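Long-range contacts in ribosomal protein S2-related protein (Deinococcus radiodurans, PDB 2JH3), which carries a [4Fe-4S] cluster and has chelatase-like domains, consistent with a probable role as a sirohydrochlorin ferrochelatase: residues T395-Q399 with E452-L458; L387-W392 with P449-A453. One frame throughout, in Å; residues are numbered along the deposited sequence.

Contact 1 of 2, residues T395-Q399 with E452-L458; sequences TARRQ and EACTVLL. With SF4 (iron/sulfur cluster), chain E.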
loop_
_atom_site.group_PDB
_atom_site.type_symbol
_atom_site.label_atom_id
_atom_site.label_comp_id
_atom_site.label_asym_id
_atom_site.label_seq_id
_atom_site.Cartn_x
_atom_site.Cartn_y
_atom_site.Cartn_z
ATOM N N THR A 395 -0.291 8.701 24.376
ATOM C CA THR A 395 -0.931 9.272 23.205
ATOM C C THR A 395 -2.429 9.222 23.294
ATOM O O THR A 395 -3.086 10.240 23.049
ATOM C CB THR A 395 -0.516 8.498 21.933
ATOM O OG1 THR A 395 0.877 8.377 21.926
ATOM C CG2 THR A 395 -0.972 9.177 20.631
ATOM N N ALA A 396 -2.998 8.034 23.559
ATOM C CA ALA A 396 -4.445 7.835 23.548
ATOM C C ALA A 396 -5.150 8.781 24.548
ATOM O O ALA A 396 -6.186 9.360 24.227
ATOM C CB ALA A 396 -4.785 6.386 23.854
ATOM N N ARG A 397 -4.558 8.900 25.734
ATOM C CA ARG A 397 -5.074 9.743 26.822
ATOM C C ARG A 397 -5.083 11.243 26.490
ATOM O O ARG A 397 -5.917 11.958 27.050
ATOM C CB ARG A 397 -4.241 9.562 28.071
ATOM C CG ARG A 397 -4.634 8.423 28.927
ATOM C CD ARG A 397 -3.749 8.424 30.167
ATOM N NE ARG A 397 -4.137 9.322 31.263
ATOM C CZ ARG A 397 -5.225 9.179 32.034
ATOM N NH1 ARG A 397 -6.110 8.228 31.772
ATOM N NH2 ARG A 397 -5.456 10.023 33.039
ATOM N N ARG A 398 -4.173 11.746 25.642
ATOM C CA ARG A 398 -4.257 13.167 25.268
ATOM C C ARG A 398 -5.508 13.505 24.448
ATOM O O ARG A 398 -5.943 14.684 24.440
ATOM C CB ARG A 398 -3.084 13.640 24.424
ATOM C CG ARG A 398 -1.780 13.640 25.097
ATOM C CD ARG A 398 -0.728 14.492 24.329
ATOM N NE ARG A 398 -0.636 14.145 22.919
ATOM C CZ ARG A 398 0.186 13.211 22.430
ATOM N NH1 ARG A 398 0.990 12.552 23.220
ATOM N NH2 ARG A 398 0.182 12.929 21.159
ATOM N N GLN A 399 -6.058 12.510 23.747
ATOM C CA GLN A 399 -7.074 12.733 22.728
ATOM C C GLN A 399 -8.457 12.993 23.346
ATOM O O GLN A 399 -8.747 12.565 24.491
ATOM C CB GLN A 399 -7.121 11.568 21.708
ATOM C CG GLN A 399 -5.742 11.026 21.186
ATOM C CD GLN A 399 -4.884 12.083 20.599
ATOM O OE1 GLN A 399 -3.690 12.119 20.849
ATOM N NE2 GLN A 399 -5.488 12.995 19.818
ATOM N N GLU A 452 6.437 7.308 18.278
ATOM C CA GLU A 452 5.086 7.592 18.823
ATOM C C GLU A 452 4.037 7.244 17.746
ATOM O O GLU A 452 4.253 7.506 16.541
ATOM C CB GLU A 452 4.929 9.075 19.286
ATOM C CG GLU A 452 3.613 9.263 20.032
ATOM C CD GLU A 452 3.420 10.605 20.620
ATOM O OE1 GLU A 452 4.252 11.480 20.378
ATOM O OE2 GLU A 452 2.458 10.746 21.353
ATOM N N ALA A 453 2.936 6.637 18.170
ATOM C CA ALA A 453 1.835 6.418 17.331
ATOM C C ALA A 453 1.377 7.703 16.669
ATOM O O ALA A 453 1.089 8.700 17.333
ATOM C CB ALA A 453 0.711 5.741 18.065
ATOM N N CYS A 454 1.246 7.628 15.336
ATOM C CA CYS A 454 0.836 8.769 14.462
ATOM C C CYS A 454 -0.695 8.982 14.281
ATOM O O CYS A 454 -1.535 8.132 14.670
ATOM C CB CYS A 454 1.512 8.636 13.060
ATOM S SG CYS A 454 0.815 7.371 12.089
ATOM N N THR A 455 -1.083 10.102 13.686
ATOM C CA THR A 455 -2.524 10.390 13.577
ATOM C C THR A 455 -3.243 9.387 12.676
ATOM O O THR A 455 -4.394 9.121 12.893
ATOM C CB THR A 455 -2.877 11.840 13.128
ATOM O OG1 THR A 455 -2.260 12.091 11.899
ATOM C CG2 THR A 455 -2.371 12.844 14.172
ATOM N N VAL A 456 -2.542 8.790 11.712
ATOM C CA VAL A 456 -3.174 7.827 10.802
ATOM C C VAL A 456 -3.501 6.522 11.560
ATOM O O VAL A 456 -4.619 5.947 11.396
ATOM C CB VAL A 456 -2.345 7.617 9.544
ATOM C CG1 VAL A 456 -2.816 6.374 8.735
ATOM C CG2 VAL A 456 -2.438 8.859 8.623
ATOM N N LEU A 457 -2.579 6.070 12.414
ATOM C CA LEU A 457 -2.807 4.897 13.230
ATOM C C LEU A 457 -3.885 5.148 14.293
ATOM O O LEU A 457 -4.722 4.266 14.523
ATOM C CB LEU A 457 -1.512 4.451 13.942
ATOM C CG LEU A 457 -1.647 3.302 14.967
ATOM C CD1 LEU A 457 -2.246 2.059 14.269
ATOM C CD2 LEU A 457 -0.300 2.909 15.542
ATOM N N LEU A 458 -3.882 6.344 14.910
ATOM C CA LEU A 458 -4.934 6.687 15.898
ATOM C C LEU A 458 -6.317 6.632 15.246
ATOM O O LEU A 458 -7.267 6.094 15.804
ATOM C CB LEU A 458 -4.727 8.078 16.466
ATOM C CG LEU A 458 -3.535 8.242 17.362
ATOM C CD1 LEU A 458 -3.129 9.673 17.534
ATOM C CD2 LEU A 458 -3.800 7.639 18.702
HETATM FE FE1 SF4 E . 4.780 5.009 13.392
HETATM FE FE2 SF4 E . 2.551 5.756 12.033
HETATM FE FE3 SF4 E . 4.650 4.644 10.741
HETATM FE FE4 SF4 E . 3.097 3.107 12.383
HETATM S S1 SF4 E . 2.401 4.136 10.417
HETATM S S2 SF4 E . 5.402 3.102 12.332
HETATM S S3 SF4 E . 2.606 4.624 14.071
HETATM S S4 SF4 E . 4.650 6.715 11.740
HETATM O O HOH W 1 2.542 6.202 21.101
#
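The wall of the [4Fe-4S] site that carries the cluster ligand Cys454 is tied to helix 392-398 here, where Thr395 and Arg398 meet Glu452. Across the two segments the polar bonds converge on one carboxylate oxygen, Glu452 OE2. It accepts from Thr395 OG1 at 2.9 Å through its anti lone pair, while its syn lone pair receives Arg398 NH1 at 3.0 Å. Arg398 NH2 reaches the same oxygen from above the carboxylate plane, 3.2 Å from Glu452 OE2. NH1 and NH2 thus grip one oxygen end-on; OE2 lies in the guanidinium plane, and the two planes stand 86° apart. Extended throughout (chi1 -171°, chi2 175°), the Glu452 chain carries the acid across to the helix. The other branch of Thr395 packs against both methyls of Leu458, Thr395 CG2 3.8 Å from Leu458 CD1 and CD2, and a water joins Thr395 OG1 to Ala453 N. On the far side of the 452-458 segment, Cys454 SG binds the iron FE2 at 2.4 Å and, as N-cap of helix 455-467, accepts a weak bond from Leu457 N. Arg56 pairs with Glu452 OE1 and Glu87 with Arg398 NE; this network of charges probably favours an ionised Glu452 and fixes the rotation of its carboxylate.

Contact 2 of 2, residues L387-W392 with P449-A453; sequences LHWTPW and PCAEA. With SF4 (iron/sulfur cluster), chain E.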
loop_
_atom_site.group_PDB
_atom_site.type_symbol
_atom_site.label_atom_id
_atom_site.label_comp_id
_atom_site.label_asym_id
_atom_site.label_seq_id
_atom_site.Cartn_x
_atom_site.Cartn_y
_atom_site.Cartn_z
ATOM N N LEU A 387 16.781 8.262 21.887
ATOM C CA LEU A 387 15.529 8.696 21.321
ATOM C C LEU A 387 14.440 8.389 22.320
ATOM O O LEU A 387 14.274 7.232 22.617
ATOM C CB LEU A 387 15.233 7.954 19.993
ATOM C CG LEU A 387 13.878 8.299 19.353
ATOM C CD1 LEU A 387 13.799 9.753 19.005
ATOM C CD2 LEU A 387 13.604 7.519 18.133
ATOM N N HIS A 388 13.676 9.369 22.803
ATOM C CA HIS A 388 12.602 9.038 23.762
ATOM C C HIS A 388 11.306 8.805 23.048
ATOM O O HIS A 388 11.013 9.480 22.056
ATOM C CB HIS A 388 12.455 10.071 24.890
ATOM C CG HIS A 388 13.641 10.074 25.820
ATOM N ND1 HIS A 388 14.166 8.909 26.347
ATOM C CD2 HIS A 388 14.490 11.071 26.186
ATOM C CE1 HIS A 388 15.265 9.198 27.030
ATOM N NE2 HIS A 388 15.478 10.503 26.960
ATOM N N TRP A 389 10.629 7.741 23.448
ATOM C CA TRP A 389 9.467 7.304 22.744
ATOM C C TRP A 389 8.341 7.553 23.725
ATOM O O TRP A 389 8.573 7.686 24.911
ATOM C CB TRP A 389 9.536 5.810 22.238
ATOM C CG TRP A 389 10.028 4.887 23.246
ATOM C CD1 TRP A 389 11.357 4.600 23.516
ATOM C CD2 TRP A 389 9.251 4.167 24.218
ATOM N NE1 TRP A 389 11.424 3.733 24.597
ATOM C CE2 TRP A 389 10.157 3.440 25.024
ATOM C CE3 TRP A 389 7.885 4.074 24.490
ATOM C CZ2 TRP A 389 9.725 2.670 26.098
ATOM C CZ3 TRP A 389 7.466 3.298 25.503
ATOM C CH2 TRP A 389 8.355 2.577 26.288
ATOM N N THR A 390 7.136 7.657 23.202
ATOM C CA THR A 390 5.948 7.876 24.016
ATOM C C THR A 390 5.069 6.613 23.943
ATOM O O THR A 390 4.720 6.160 22.873
ATOM C CB THR A 390 5.248 9.107 23.458
ATOM O OG1 THR A 390 6.198 10.228 23.438
ATOM C CG2 THR A 390 3.920 9.433 24.182
ATOM N N PRO A 391 4.717 6.002 25.082
ATOM C CA PRO A 391 3.882 4.805 25.056
ATOM C C PRO A 391 2.491 5.063 24.534
ATOM O O PRO A 391 2.006 6.184 24.676
ATOM C CB PRO A 391 3.742 4.470 26.538
ATOM C CG PRO A 391 4.029 5.630 27.185
ATOM C CD PRO A 391 5.024 6.391 26.452
ATOM N N TRP A 392 1.881 4.062 23.937
ATOM C CA TRP A 392 0.558 4.181 23.381
ATOM C C TRP A 392 -0.455 4.831 24.328
ATOM O O TRP A 392 -1.199 5.737 23.931
ATOM C CB TRP A 392 0.033 2.804 22.945
ATOM C CG TRP A 392 -1.409 2.832 22.800
ATOM C CD1 TRP A 392 -2.379 2.550 23.778
ATOM C CD2 TRP A 392 -2.120 3.269 21.657
ATOM N NE1 TRP A 392 -3.660 2.723 23.220
ATOM C CE2 TRP A 392 -3.519 3.185 21.951
ATOM C CE3 TRP A 392 -1.735 3.699 20.397
ATOM C CZ2 TRP A 392 -4.473 3.525 21.039
ATOM C CZ3 TRP A 392 -2.709 4.035 19.495
ATOM C CH2 TRP A 392 -4.057 3.996 19.828
ATOM N N PRO A 449 13.460 4.910 12.910
ATOM C CA PRO A 449 12.564 4.750 14.103
ATOM C C PRO A 449 11.247 5.489 14.110
ATOM O O PRO A 449 11.110 6.583 13.550
ATOM C CB PRO A 449 13.437 5.258 15.242
ATOM C CG PRO A 449 14.400 6.264 14.594
ATOM C CD PRO A 449 14.612 5.814 13.179
ATOM N N CYS A 450 10.261 4.888 14.777
ATOM C CA CYS A 450 8.971 5.495 15.067
ATOM C C CYS A 450 8.891 5.648 16.588
ATOM O O CYS A 450 8.948 4.636 17.328
ATOM C CB CYS A 450 7.768 4.697 14.583
ATOM S SG CYS A 450 6.228 5.534 15.050
ATOM N N ALA A 451 8.807 6.915 17.052
ATOM C CA ALA A 451 8.891 7.198 18.465
ATOM C C ALA A 451 7.503 7.311 19.096
ATOM O O ALA A 451 7.392 7.413 20.335
ATOM C CB ALA A 451 9.710 8.518 18.692
ATOM N N GLU A 452 6.437 7.308 18.278
ATOM C CA GLU A 452 5.086 7.592 18.823
ATOM C C GLU A 452 4.037 7.244 17.746
ATOM O O GLU A 452 4.253 7.506 16.541
ATOM C CB GLU A 452 4.929 9.075 19.286
ATOM C CG GLU A 452 3.613 9.263 20.032
ATOM C CD GLU A 452 3.420 10.605 20.620
ATOM O OE1 GLU A 452 4.252 11.480 20.378
ATOM O OE2 GLU A 452 2.458 10.746 21.353
ATOM N N ALA A 453 2.936 6.637 18.170
ATOM C CA ALA A 453 1.835 6.418 17.331
ATOM C C ALA A 453 1.377 7.703 16.669
ATOM O O ALA A 453 1.089 8.700 17.333
ATOM C CB ALA A 453 0.711 5.741 18.065
HETATM FE FE1 SF4 E . 4.780 5.009 13.392
HETATM FE FE2 SF4 E . 2.551 5.756 12.033
HETATM FE FE3 SF4 E . 4.650 4.644 10.741
HETATM FE FE4 SF4 E . 3.097 3.107 12.383
HETATM S S1 SF4 E . 2.401 4.136 10.417
HETATM S S2 SF4 E . 5.402 3.102 12.332
HETATM S S3 SF4 E . 2.606 4.624 14.071
HETATM S S4 SF4 E . 4.650 6.715 11.740
HETATM O O HOH W 1 2.542 6.202 21.101
#
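Segments 387-392 and 449-453 run in roughly the same direction, 27° apart end to end, and one direct backbone hydrogen bond joins them, Thr390 N to Ala451 O at 2.9 Å with an N-H...O angle of 163°. The same carbonyl oxygen also receives a CA-H...O contact from Trp389 CA, 3.2 Å from Ala451 O. A water links the two segments next to this bond, donating to Thr390 O and accepting from Ala453 N. At the start of the pairing, Leu387 CD2 lies 3.7 Å from Pro449 CB, against the proline ring, and Ala451 CB lies 3.7 Å from His388 O. Helix 375-383 covers Leu387 and Pro449 as well. The strand end thus bordered, 448-450, pairs in parallel with 427-429 and delivers a ligand of the iron-sulfur cluster: Cys450 points away from the 387-392 loop, and its SG binds the iron FE1 at 2.3 Å and accepts a weak bond from Glu452 N. Thr390 sets its CB and CG2 against the flank of the Glu452 side chain, Thr390 CG2 3.4 Å from Glu452 OE2; Arg56, which salt-bridges Glu452 OE1, also touches Thr390. With its CG anti to the backbone N (chi1 161°), Trp392 swings its six-membered ring back, and the ring edge at CE3 meets Ala453 CB at 3.9 Å, near the ring plane. Leu458 and Val461 of helix 455-467 also touch this indole.

Both contacts fasten the same cluster-binding segment, sharing Glu452 and Ala453, and their centres lie about 10 Å apart. Contact 1 is the more buried: helix 392-398 meets the loop before helix 455-467 through charge and hydroxyl bonds, and the helix itself through a small apolar patch at Leu458. Contact 2 is only partly buried and is made by the loop leading into helix 392-398; it depends on backbone bonding and small apolar touches. Each includes a cysteine ligand, Cys454 in one and Cys450 in the other, bound to different irons. The two join directly where Leu458 CD2 packs on Trp392 CH2 at 3.8 Å, and one water serves both.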